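PDB 2QFZ: TBC1 domain family member 22A from Homo sapiens, which probably acts as a GTPase-activating protein for Rab-family GTPases through its TBC domain, the part crystallised here, and binds 14-3-3 proteins. Local coordinates for residues P156-V159 with V160-E164. Numbering follows the deposited sequence.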
ATOM      1  N   PRO A 156      -1.568  -4.205  -4.637  1.00 16.84           N
ATOM      2  CA  PRO A 156      -2.836  -3.513  -4.672  1.00 17.91           C
ATOM      3  C   PRO A 156      -3.121  -2.730  -5.974  1.00 16.10           C
ATOM      4  O   PRO A 156      -4.236  -2.758  -6.475  1.00 19.75           O
ATOM      5  CB  PRO A 156      -2.739  -2.587  -3.464  1.00 16.43           C
ATOM      6  CG  PRO A 156      -1.704  -3.256  -2.608  1.00 14.53           C
ATOM      7  CD  PRO A 156      -0.728  -3.713  -3.542  1.00 16.59           C
ATOM      8  N   PHE A 157      -2.133  -2.046  -6.521  1.00 16.50           N
ATOM      9  CA  PHE A 157      -2.335  -1.367  -7.804  1.00 15.61           C
ATOM     10  C   PHE A 157      -2.731  -2.392  -8.918  1.00 17.24           C
ATOM     11  O   PHE A 157      -3.668  -2.197  -9.666  1.00 14.06           O
ATOM     12  CB  PHE A 157      -1.077  -0.584  -8.159  1.00 16.24           C
ATOM     13  CG  PHE A 157      -0.784   0.536  -7.220  1.00 13.40           C
ATOM     14  CD1 PHE A 157      -1.609   1.642  -7.182  1.00 14.24           C
ATOM     15  CD2 PHE A 157       0.296   0.494  -6.375  1.00 17.61           C
ATOM     16  CE1 PHE A 157      -1.352   2.713  -6.327  1.00 16.52           C
ATOM     17  CE2 PHE A 157       0.556   1.567  -5.503  1.00 17.77           C
ATOM     18  CZ  PHE A 157      -0.261   2.673  -5.498  1.00 19.38           C
ATOM     19  N   PHE A 158      -2.050  -3.513  -8.958  1.00 17.92           N
ATOM     20  CA  PHE A 158      -2.216  -4.441 -10.053  1.00 20.12           C
ATOM     21  C   PHE A 158      -3.599  -5.079  -9.957  1.00 23.58           C
ATOM     22  O   PHE A 158      -4.304  -5.177 -10.950  1.00 20.05           O
ATOM     23  CB  PHE A 158      -1.099  -5.508 -10.054  1.00 21.47           C
ATOM     24  CG  PHE A 158      -1.303  -6.591 -11.086  1.00 23.57           C
ATOM     25  CD1 PHE A 158      -0.848  -6.411 -12.409  1.00 22.98           C
ATOM     26  CD2 PHE A 158      -1.993  -7.761 -10.754  1.00 24.20           C
ATOM     27  CE1 PHE A 158      -1.063  -7.431 -13.384  1.00 28.20           C
ATOM     28  CE2 PHE A 158      -2.235  -8.760 -11.705  1.00 23.89           C
ATOM     29  CZ  PHE A 158      -1.754  -8.607 -13.017  1.00 25.21           C
ATOM     30  N   VAL A 159      -3.991  -5.495  -8.749  1.00 21.33           N
ATOM     31  CA  VAL A 159      -5.277  -6.143  -8.546  1.00 17.92           C
ATOM     32  C   VAL A 159      -6.419  -5.162  -8.809  1.00 19.47           C
ATOM     33  O   VAL A 159      -7.350  -5.486  -9.516  1.00 21.04           O
ATOM     34  CB  VAL A 159      -5.368  -6.804  -7.141  1.00 19.70           C
ATOM     35  CG1 VAL A 159      -6.811  -7.095  -6.778  1.00 14.78           C
ATOM     36  CG2 VAL A 159      -4.494  -8.064  -7.105  1.00 20.11           C
ATOM     37  N   VAL A 160      -6.316  -3.948  -8.290  1.00 17.94           N
ATOM     38  CA  VAL A 160      -7.327  -2.929  -8.541  1.00 16.49           C
ATOM     39  C   VAL A 160      -7.472  -2.689 -10.056  1.00 18.43           C
ATOM     40  O   VAL A 160      -8.602  -2.755 -10.590  1.00 17.47           O
ATOM     41  CB  VAL A 160      -7.039  -1.618  -7.720  1.00 14.09           C
ATOM     42  CG1 VAL A 160      -7.808  -0.398  -8.224  1.00 11.74           C
ATOM     43  CG2 VAL A 160      -7.350  -1.857  -6.243  1.00 17.45           C
ATOM     44  N   PHE A 161      -6.344  -2.465 -10.744  1.00 15.82           N
ATOM     45  CA  PHE A 161      -6.370  -2.145 -12.163  1.00 17.16           C
ATOM     46  C   PHE A 161      -6.764  -3.338 -13.054  1.00 18.17           C
ATOM     47  O   PHE A 161      -7.525  -3.157 -13.979  1.00 21.66           O
ATOM     48  CB  PHE A 161      -5.051  -1.518 -12.654  1.00 18.95           C
ATOM     49  CG  PHE A 161      -4.652  -0.264 -11.933  1.00 18.37           C
ATOM     50  CD1 PHE A 161      -5.584   0.558 -11.307  1.00 20.64           C
ATOM     51  CD2 PHE A 161      -3.319   0.134 -11.926  1.00 16.99           C
ATOM     52  CE1 PHE A 161      -5.182   1.735 -10.644  1.00 23.65           C
ATOM     53  CE2 PHE A 161      -2.920   1.311 -11.264  1.00 21.56           C
ATOM     54  CZ  PHE A 161      -3.874   2.119 -10.633  1.00 21.24           C
ATOM     55  N   ILE A 162      -6.320  -4.558 -12.749  1.00 18.83           N
ATOM     56  CA  ILE A 162      -6.723  -5.703 -13.557  1.00 18.15           C
ATOM     57  C   ILE A 162      -8.209  -6.009 -13.383  1.00 24.48           C
ATOM     58  O   ILE A 162      -8.844  -6.504 -14.307  1.00 26.07           O
ATOM     59  CB  ILE A 162      -5.835  -6.945 -13.315  1.00 26.76           C
ATOM     60  CG1 ILE A 162      -5.957  -7.904 -14.516  1.00 29.76           C
ATOM     61  CG2 ILE A 162      -6.192  -7.663 -11.999  1.00 22.07           C
ATOM     62  CD1 ILE A 162      -4.756  -8.741 -14.757  1.00 33.21           C
ATOM     63  N   CYS A 163      -8.779  -5.656 -12.223  1.00 25.44           N
ATOM     64  CA  CYS A 163     -10.187  -5.898 -11.940  1.00 26.22           C
ATOM     65  C   CYS A 163     -11.162  -5.049 -12.775  1.00 25.21           C
ATOM     66  O   CYS A 163     -12.341  -5.340 -12.786  1.00 23.02           O
ATOM     67  CB  CYS A 163     -10.501  -5.732 -10.438  1.00 31.71           C
ATOM     68  SG  CYS A 163     -10.066  -7.202  -9.420  1.00 38.84           S
ATOM     69  N   GLU A 164     -10.678  -4.018 -13.468  1.00 22.10           N
ATOM     70  CA  GLU A 164     -11.508  -3.237 -14.401  1.00 23.64           C
ATOM     71  C   GLU A 164     -11.799  -4.054 -15.732  1.00 25.79           C
ATOM     72  O   GLU A 164     -12.629  -3.637 -16.569  1.00 30.46           O
ATOM     73  CB  GLU A 164     -10.796  -1.882 -14.700  1.00 25.36           C
ATOM     74  CG  GLU A 164     -11.716  -0.744 -15.303  1.00 29.40           C
ATOM     75  CD  GLU A 164     -11.006   0.601 -15.450  1.00 30.15           C
ATOM     76  OE1 GLU A 164      -9.753   0.625 -15.514  1.00 35.39           O
ATOM     77  OE2 GLU A 164     -11.689   1.662 -15.477  1.00 40.18           O
TER
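Phe-161 N donates to Phe-157 O and Ile-162 N to Phe-158 O, the latter at 2.8 Å, and Val-160 N reaches Pro-156 O in the same i to i+4 pattern, all three bonds nearly straight. The fourth of the series, from Cys-163 N to Val-159 O, is longer at 3.1 Å and more bent, with an N-H...O angle of 143°. A weak backbone bond joins Glu-164 N to Phe-161 O.

Apolar contacts follow the same i to i+4 spacing. The Phe-157 and Phe-161 side chains leave the helix on the same flank, roughly alongside each other. Their touch is light: Phe-161 CE2 lies 4.1 Å from Phe-157 CB, and Phe-161 CZ sits at the edge of the Phe-157 ring, near that ring's plane. With its CG anti to the carbonyl carbon and beside the backbone N (chi1 -58°), Phe-161 turns one ring face over the carbonyl oxygen of the preceding turn, CG standing 3.1 Å from Phe-157 O.

This is the C-terminal part of helix 150-162 in the all-helical TBC domain, where Phe-157 and Phe-161 both reach helix 181-200 and Val-160 meets helices 56-63 and 260-270. Lys-61 makes a cation-pi contact with Phe-161, and Phe-130 meets the Phe-158 ring edge-to-face. Replacing Phe-161 by alanine would remove the ring that lies over Phe-157 O, and would probably leave Lys-61 without its aromatic partner and open a gap beside Phe-157.

Phe-158 and Ile-162 form the second pair. An extended Ile-162 chain (chi2 152°) brings Ile-162 CD1 within 3.5 Å of Phe-158 CZ, while Ile-162 CB lies over one face of the Phe-158 ring. More loosely, Val-159 CG1 approaches Cys-163 SG at 4.2 Å.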